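Local coordinates for DNA mismatch repair protein MUTS (Thermus aquaticus, PDB 1EWQ) that binds mismatched DNA, probably carrying out the recognition step of mismatch repair, and has a weak ATPase activity, at residues R354-L359 and E380-A385; K347-L352 and E508-Q513. One frame throughout, in Å; residues are numbered along the deposited sequence.

Interaction 1 (R354-L359 and E380-A385)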
ATOM      1  N   ARG C 354      20.685   2.486 -32.048  1.00 35.12           N
ATOM      2  CA  ARG C 354      19.362   2.885 -32.513  1.00 35.83           C
ATOM      3  C   ARG C 354      19.224   4.404 -32.446  1.00 35.83           C
ATOM      4  O   ARG C 354      18.773   5.044 -33.400  1.00 35.67           O
ATOM      5  CB  ARG C 354      18.261   2.228 -31.665  1.00 36.51           C
ATOM      6  CG  ARG C 354      16.882   2.864 -31.890  1.00 37.86           C
ATOM      7  CD  ARG C 354      15.714   2.111 -31.248  1.00 38.59           C
ATOM      8  NE  ARG C 354      15.830   1.872 -29.807  1.00 39.73           N
ATOM      9  CZ  ARG C 354      16.194   2.776 -28.901  1.00 40.09           C
ATOM     10  NH1 ARG C 354      16.507   4.011 -29.267  1.00 40.59           N
ATOM     11  NH2 ARG C 354      16.210   2.452 -27.611  1.00 39.99           N
ATOM     12  N   SER C 355      19.635   4.975 -31.317  1.00 35.76           N
ATOM     13  CA  SER C 355      19.558   6.418 -31.113  1.00 35.81           C
ATOM     14  C   SER C 355      20.448   7.199 -32.076  1.00 36.03           C
ATOM     15  O   SER C 355      20.061   8.258 -32.572  1.00 36.14           O
ATOM     16  CB  SER C 355      19.942   6.764 -29.675  1.00 35.23           C
ATOM     17  OG  SER C 355      19.056   6.147 -28.765  1.00 34.45           O
ATOM     18  N   LEU C 356      21.641   6.682 -32.338  1.00 36.24           N
ATOM     19  CA  LEU C 356      22.558   7.359 -33.239  1.00 36.77           C
ATOM     20  C   LEU C 356      22.089   7.307 -34.695  1.00 37.45           C
ATOM     21  O   LEU C 356      22.549   8.090 -35.527  1.00 37.76           O
ATOM     22  CB  LEU C 356      23.963   6.767 -33.112  1.00 36.15           C
ATOM     23  CG  LEU C 356      24.632   6.948 -31.745  1.00 35.72           C
ATOM     24  CD1 LEU C 356      26.055   6.434 -31.808  1.00 35.35           C
ATOM     25  CD2 LEU C 356      24.613   8.418 -31.334  1.00 34.92           C
ATOM     26  N   GLN C 357      21.180   6.384 -35.001  1.00 38.03           N
ATOM     27  CA  GLN C 357      20.639   6.269 -36.354  1.00 38.55           C
ATOM     28  C   GLN C 357      19.506   7.282 -36.513  1.00 38.63           C
ATOM     29  O   GLN C 357      19.155   7.680 -37.619  1.00 38.30           O
ATOM     30  CB  GLN C 357      20.121   4.846 -36.604  1.00 38.96           C
ATOM     31  CG  GLN C 357      21.217   3.787 -36.533  1.00 39.58           C
ATOM     32  CD  GLN C 357      20.708   2.370 -36.745  1.00 39.70           C
ATOM     33  OE1 GLN C 357      19.769   1.926 -36.081  1.00 39.51           O
ATOM     34  NE2 GLN C 357      21.345   1.647 -37.661  1.00 39.81           N
ATOM     35  N   ILE C 358      18.947   7.701 -35.385  1.00 39.09           N
ATOM     36  CA  ILE C 358      17.862   8.675 -35.370  1.00 39.71           C
ATOM     37  C   ILE C 358      18.449  10.078 -35.494  1.00 40.02           C
ATOM     38  O   ILE C 358      17.895  10.951 -36.162  1.00 39.79           O
ATOM     39  CB  ILE C 358      17.076   8.591 -34.041  1.00 39.93           C
ATOM     40  CG1 ILE C 358      16.369   7.238 -33.948  1.00 40.06           C
ATOM     41  CG2 ILE C 358      16.091   9.758 -33.925  1.00 39.70           C
ATOM     42  CD1 ILE C 358      15.765   6.974 -32.592  1.00 40.26           C
ATOM     43  N   LEU C 359      19.594  10.265 -34.850  1.00 40.54           N
ATOM     44  CA  LEU C 359      20.293  11.541 -34.818  1.00 41.35           C
ATOM     45  C   LEU C 359      20.381  12.250 -36.166  1.00 41.90           C
ATOM     46  O   LEU C 359      20.004  13.411 -36.277  1.00 42.01           O
ATOM     47  CB  LEU C 359      21.686  11.342 -34.226  1.00 41.13           C
ATOM     48  CG  LEU C 359      22.266  12.551 -33.502  1.00 41.47           C
ATOM     49  CD1 LEU C 359      21.277  13.026 -32.439  1.00 41.28           C
ATOM     50  CD2 LEU C 359      23.608  12.175 -32.877  1.00 41.29           C
ATOM     51  N   GLU C 380      28.377   3.707 -37.246  1.00 43.31           N
ATOM     52  CA  GLU C 380      28.817   2.713 -38.216  1.00 44.05           C
ATOM     53  C   GLU C 380      29.551   1.546 -37.568  1.00 44.18           C
ATOM     54  O   GLU C 380      29.318   0.390 -37.933  1.00 44.23           O
ATOM     55  CB  GLU C 380      29.722   3.366 -39.267  1.00 44.66           C
ATOM     56  CG  GLU C 380      29.059   4.491 -40.047  1.00 45.56           C
ATOM     57  CD  GLU C 380      30.017   5.177 -41.001  1.00 46.27           C
ATOM     58  OE1 GLU C 380      31.155   5.497 -40.583  1.00 46.76           O
ATOM     59  OE2 GLU C 380      29.631   5.405 -42.168  1.00 46.36           O
ATOM     60  N   GLU C 381      30.443   1.845 -36.623  1.00 44.06           N
ATOM     61  CA  GLU C 381      31.190   0.792 -35.938  1.00 44.12           C
ATOM     62  C   GLU C 381      30.212  -0.095 -35.175  1.00 43.66           C
ATOM     63  O   GLU C 381      30.358  -1.316 -35.161  1.00 43.55           O
ATOM     64  CB  GLU C 381      32.216   1.378 -34.959  1.00 44.76           C
ATOM     65  CG  GLU C 381      33.338   2.198 -35.592  1.00 45.82           C
ATOM     66  CD  GLU C 381      34.501   2.434 -34.627  1.00 46.62           C
ATOM     67  OE1 GLU C 381      35.208   1.449 -34.312  1.00 47.19           O
ATOM     68  OE2 GLU C 381      34.703   3.589 -34.173  1.00 46.78           O
ATOM     69  N   LEU C 382      29.216   0.524 -34.545  1.00 43.16           N
ATOM     70  CA  LEU C 382      28.214  -0.220 -33.794  1.00 42.91           C
ATOM     71  C   LEU C 382      27.410  -1.082 -34.757  1.00 43.11           C
ATOM     72  O   LEU C 382      27.197  -2.273 -34.513  1.00 42.92           O
ATOM     73  CB  LEU C 382      27.282   0.733 -33.033  1.00 42.53           C
ATOM     74  CG  LEU C 382      27.840   1.425 -31.783  1.00 42.20           C
ATOM     75  CD1 LEU C 382      26.768   2.285 -31.137  1.00 41.87           C
ATOM     76  CD2 LEU C 382      28.322   0.379 -30.796  1.00 42.15           C
ATOM     77  N   GLU C 383      26.976  -0.475 -35.859  1.00 43.37           N
ATOM     78  CA  GLU C 383      26.202  -1.183 -36.874  1.00 43.66           C
ATOM     79  C   GLU C 383      26.971  -2.382 -37.430  1.00 43.64           C
ATOM     80  O   GLU C 383      26.388  -3.428 -37.710  1.00 43.60           O
ATOM     81  CB  GLU C 383      25.852  -0.238 -38.029  1.00 43.82           C
ATOM     82  CG  GLU C 383      24.736   0.753 -37.730  1.00 44.70           C
ATOM     83  CD  GLU C 383      24.547   1.772 -38.843  1.00 45.05           C
ATOM     84  OE1 GLU C 383      24.240   1.375 -39.986  1.00 45.21           O
ATOM     85  OE2 GLU C 383      24.716   2.978 -38.578  1.00 45.74           O
ATOM     86  N   ALA C 384      28.280  -2.214 -37.593  1.00 43.77           N
ATOM     87  CA  ALA C 384      29.144  -3.259 -38.134  1.00 43.77           C
ATOM     88  C   ALA C 384      29.590  -4.279 -37.094  1.00 43.92           C
ATOM     89  O   ALA C 384      30.045  -5.365 -37.442  1.00 43.82           O
ATOM     90  CB  ALA C 384      30.366  -2.628 -38.772  1.00 43.86           C
ATOM     91  N   ALA C 385      29.463  -3.929 -35.818  1.00 43.82           N
ATOM     92  CA  ALA C 385      29.891  -4.823 -34.754  1.00 43.74           C
ATOM     93  C   ALA C 385      28.801  -5.686 -34.133  1.00 43.67           C
ATOM     94  O   ALA C 385      29.013  -6.872 -33.882  1.00 43.76           O
ATOM     95  CB  ALA C 385      30.582  -4.022 -33.662  1.00 43.71           C
TER

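Interaction 2 (K347-L352 and E508-Q513)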
ATOM      1  N   LYS C 347      23.142  -4.380 -24.169  1.00 31.34           N
ATOM      2  CA  LYS C 347      21.813  -3.846 -24.422  1.00 31.99           C
ATOM      3  C   LYS C 347      21.917  -2.320 -24.592  1.00 31.60           C
ATOM      4  O   LYS C 347      21.265  -1.723 -25.462  1.00 31.15           O
ATOM      5  CB  LYS C 347      20.888  -4.161 -23.250  1.00 33.21           C
ATOM      6  CG  LYS C 347      19.421  -4.048 -23.582  1.00 34.85           C
ATOM      7  CD  LYS C 347      18.974  -5.284 -24.376  1.00 36.41           C
ATOM      8  CE  LYS C 347      19.105  -6.558 -23.532  1.00 36.95           C
ATOM      9  NZ  LYS C 347      18.598  -7.763 -24.260  1.00 37.08           N
ATOM     10  N   ASP C 348      22.743  -1.690 -23.760  1.00 30.85           N
ATOM     11  CA  ASP C 348      22.917  -0.248 -23.857  1.00 30.64           C
ATOM     12  C   ASP C 348      23.481   0.122 -25.218  1.00 30.59           C
ATOM     13  O   ASP C 348      23.056   1.110 -25.808  1.00 30.45           O
ATOM     14  CB  ASP C 348      23.836   0.272 -22.746  1.00 30.23           C
ATOM     15  CG  ASP C 348      23.203   0.161 -21.374  1.00 30.07           C
ATOM     16  OD1 ASP C 348      22.017   0.518 -21.247  1.00 30.41           O
ATOM     17  OD2 ASP C 348      23.881  -0.278 -20.426  1.00 29.65           O
ATOM     18  N   LEU C 349      24.427  -0.667 -25.726  1.00 30.55           N
ATOM     19  CA  LEU C 349      25.018  -0.372 -27.038  1.00 30.65           C
ATOM     20  C   LEU C 349      23.995  -0.504 -28.167  1.00 30.73           C
ATOM     21  O   LEU C 349      24.070   0.206 -29.169  1.00 30.64           O
ATOM     22  CB  LEU C 349      26.219  -1.288 -27.316  1.00 30.70           C
ATOM     23  CG  LEU C 349      27.401  -1.160 -26.337  1.00 30.61           C
ATOM     24  CD1 LEU C 349      28.499  -2.129 -26.733  1.00 30.48           C
ATOM     25  CD2 LEU C 349      27.936   0.263 -26.337  1.00 30.25           C
ATOM     26  N   GLY C 350      23.041  -1.418 -28.008  1.00 31.01           N
ATOM     27  CA  GLY C 350      22.024  -1.584 -29.029  1.00 31.11           C
ATOM     28  C   GLY C 350      21.173  -0.331 -29.047  1.00 31.23           C
ATOM     29  O   GLY C 350      20.938   0.268 -30.102  1.00 31.38           O
ATOM     30  N   ALA C 351      20.719   0.073 -27.864  1.00 31.32           N
ATOM     31  CA  ALA C 351      19.907   1.278 -27.739  1.00 31.46           C
ATOM     32  C   ALA C 351      20.705   2.482 -28.251  1.00 31.55           C
ATOM     33  O   ALA C 351      20.158   3.360 -28.912  1.00 31.22           O
ATOM     34  CB  ALA C 351      19.500   1.486 -26.280  1.00 31.07           C
ATOM     35  N   LEU C 352      22.002   2.510 -27.954  1.00 31.58           N
ATOM     36  CA  LEU C 352      22.853   3.603 -28.402  1.00 32.18           C
ATOM     37  C   LEU C 352      22.864   3.688 -29.928  1.00 32.77           C
ATOM     38  O   LEU C 352      22.657   4.757 -30.495  1.00 32.72           O
ATOM     39  CB  LEU C 352      24.287   3.430 -27.878  1.00 31.56           C
ATOM     40  CG  LEU C 352      25.320   4.444 -28.396  1.00 31.16           C
ATOM     41  CD1 LEU C 352      24.821   5.876 -28.185  1.00 30.66           C
ATOM     42  CD2 LEU C 352      26.647   4.231 -27.686  1.00 31.23           C
ATOM     43  N   GLU C 508      34.403   0.427 -25.420  1.00 35.82           N
ATOM     44  CA  GLU C 508      35.400   1.476 -25.231  1.00 36.56           C
ATOM     45  C   GLU C 508      35.307   2.507 -26.362  1.00 36.57           C
ATOM     46  O   GLU C 508      35.511   3.693 -26.137  1.00 36.68           O
ATOM     47  CB  GLU C 508      36.801   0.860 -25.188  1.00 37.09           C
ATOM     48  CG  GLU C 508      37.925   1.845 -24.922  1.00 37.99           C
ATOM     49  CD  GLU C 508      37.792   2.536 -23.579  1.00 38.56           C
ATOM     50  OE1 GLU C 508      37.474   1.853 -22.578  1.00 38.88           O
ATOM     51  OE2 GLU C 508      38.018   3.765 -23.523  1.00 39.37           O
ATOM     52  N   ARG C 509      34.999   2.049 -27.572  1.00 36.68           N
ATOM     53  CA  ARG C 509      34.859   2.951 -28.714  1.00 36.97           C
ATOM     54  C   ARG C 509      33.715   3.924 -28.425  1.00 36.53           C
ATOM     55  O   ARG C 509      33.802   5.120 -28.732  1.00 36.49           O
ATOM     56  CB  ARG C 509      34.536   2.170 -29.998  1.00 37.88           C
ATOM     57  CG  ARG C 509      35.677   1.315 -30.571  1.00 39.42           C
ATOM     58  CD  ARG C 509      36.570   2.112 -31.525  1.00 40.90           C
ATOM     59  NE  ARG C 509      37.343   3.144 -30.834  1.00 42.10           N
ATOM     60  CZ  ARG C 509      37.752   4.282 -31.395  1.00 42.61           C
ATOM     61  NH1 ARG C 509      37.465   4.548 -32.670  1.00 42.61           N
ATOM     62  NH2 ARG C 509      38.441   5.162 -30.676  1.00 42.68           N
ATOM     63  N   ALA C 510      32.645   3.402 -27.836  1.00 35.47           N
ATOM     64  CA  ALA C 510      31.481   4.212 -27.506  1.00 35.08           C
ATOM     65  C   ALA C 510      31.803   5.146 -26.353  1.00 34.62           C
ATOM     66  O   ALA C 510      31.430   6.323 -26.371  1.00 34.09           O
ATOM     67  CB  ALA C 510      30.294   3.315 -27.130  1.00 34.69           C
ATOM     68  N   LYS C 511      32.503   4.613 -25.358  1.00 34.57           N
ATOM     69  CA  LYS C 511      32.871   5.389 -24.186  1.00 34.92           C
ATOM     70  C   LYS C 511      33.660   6.660 -24.534  1.00 35.14           C
ATOM     71  O   LYS C 511      33.510   7.691 -23.875  1.00 34.97           O
ATOM     72  CB  LYS C 511      33.664   4.512 -23.219  1.00 35.35           C
ATOM     73  CG  LYS C 511      34.124   5.226 -21.961  1.00 36.26           C
ATOM     74  CD  LYS C 511      34.922   4.301 -21.045  1.00 36.65           C
ATOM     75  CE  LYS C 511      35.507   5.069 -19.867  1.00 37.10           C
ATOM     76  NZ  LYS C 511      36.146   4.171 -18.854  1.00 37.89           N
ATOM     77  N   ARG C 512      34.483   6.600 -25.578  1.00 34.91           N
ATOM     78  CA  ARG C 512      35.264   7.763 -25.971  1.00 35.24           C
ATOM     79  C   ARG C 512      34.401   8.922 -26.459  1.00 34.69           C
ATOM     80  O   ARG C 512      34.856  10.062 -26.498  1.00 34.30           O
ATOM     81  CB  ARG C 512      36.280   7.368 -27.037  1.00 36.29           C
ATOM     82  CG  ARG C 512      37.459   6.627 -26.439  1.00 38.04           C
ATOM     83  CD  ARG C 512      38.271   5.880 -27.474  1.00 39.43           C
ATOM     84  NE  ARG C 512      39.364   5.158 -26.824  1.00 41.28           N
ATOM     85  CZ  ARG C 512      39.879   4.016 -27.271  1.00 41.93           C
ATOM     86  NH1 ARG C 512      39.397   3.460 -28.381  1.00 42.31           N
ATOM     87  NH2 ARG C 512      40.871   3.432 -26.607  1.00 42.02           N
ATOM     88  N   GLN C 513      33.154   8.629 -26.812  1.00 33.98           N
ATOM     89  CA  GLN C 513      32.229   9.654 -27.280  1.00 33.57           C
ATOM     90  C   GLN C 513      31.238  10.054 -26.189  1.00 32.68           C
ATOM     91  O   GLN C 513      30.236  10.713 -26.467  1.00 32.52           O
ATOM     92  CB  GLN C 513      31.445   9.155 -28.495  1.00 34.56           C
ATOM     93  CG  GLN C 513      32.303   8.830 -29.714  1.00 35.97           C
ATOM     94  CD  GLN C 513      33.250   9.956 -30.065  1.00 36.77           C
ATOM     95  OE1 GLN C 513      32.850  11.121 -30.104  1.00 37.66           O
ATOM     96  NE2 GLN C 513      34.510   9.621 -30.320  1.00 36.52           N
TER

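Interaction 1 (R354-L359 and E380-A385)
L356 and L382 supply the apolar half of this contact. Each side chain points from its helix toward the other, and they meet only at methyl groups, L356 CD1 lying 4.3 Å from L382 CD1, so the packing is light. Leucine suits both buried places: L356 also rests on L375 and L378, and L382 reaches V506 of helix 479-511.

The polar half lies where the helices are partly exposed, and there Q357 and E383 approach from opposite directions on extended chains. Each has CG beside its backbone N (chi1 -63° in Q357), which carries the flat group across toward the partner. Q357 NE2 stands over the carboxylate, 3.4 Å from E383 CD and 3.7 Å from both E383 OE1 and E383 OE2. With amide and carboxylate planes 61° apart, this is a van der Waals and electrostatic approach without a hydrogen bond. The amide end of Q357 thus lies against the CG and carboxylate of E383; long, flexible polar chains suit such a partly exposed margin. E383 OE2 has a further, weak and long ion pair with K379.

The two helices are joined by a short connection and run roughly antiparallel, a helical hairpin within MutS domain III.

Interaction 2 (K347-L352 and E508-Q513)
A single methyl group, A510 CB, receives two leucines of helix 346-366. It points toward that helix and lies 3.9 Å from L349 CD2 and 3.8 Å from L352 CD2. All three residues are buried, and the contact is purely apolar, without a hydrogen bond between the segments.

The leucines stand three residues apart, almost one helical turn, yet reach the same methyl by different conformations. L349 has CG beside its backbone N and anti to the carbonyl carbon (chi1 -62°). Its CB does not head directly for the other helix; chi2 near 180° sends CD1 out in line with the chain, and it is the other methyl, CD2, turned back toward CA, that touches A510. L352 starts out toward the partner, with CG anti to the backbone N (chi1 174°). There the roles of the two methyls are exchanged: CD1 is turned back, and CD2 is the extended methyl that meets the alanine. The two CD2 atoms are 4.4 Å apart, L349 CD2 to L352 CD2, so they touch the alanine methyl as neighbours. A small residue fits at 510 because the backbones come close, with 7.9 Å from L349 CA to A510 CA; the branched leucines span the gap from the other side.

Around the contact, L339 of helix 332-340 also packs on A510, and L382 of helix 376-385 on L352. Q513 takes the N-cap position of helix 514-540, which follows the long helix 479-511, itself returning from the four-stranded sheet 439-477.

In the fold
Interactions 1 and 2 use successive parts of helix 346-366, and their centres lie about 9 Å apart. Along the chain interaction 1 is nested within the loop that interaction 2 closes. L382 joins them: its CD1 is 3.8 Å from L352 CG, which continues the apolar packing from one contact into the other. A salt bridge between E381 OE2 and R509 NH1, 3.3 Å long, ties helix 376-385 to helix 479-511, so the three helices are linked pairwise. Both contacts are structural and lie away from the predicted ATP site. Their nearest atoms are about 26 Å (interaction 1) and about 18 Å (interaction 2) from the bound DNA.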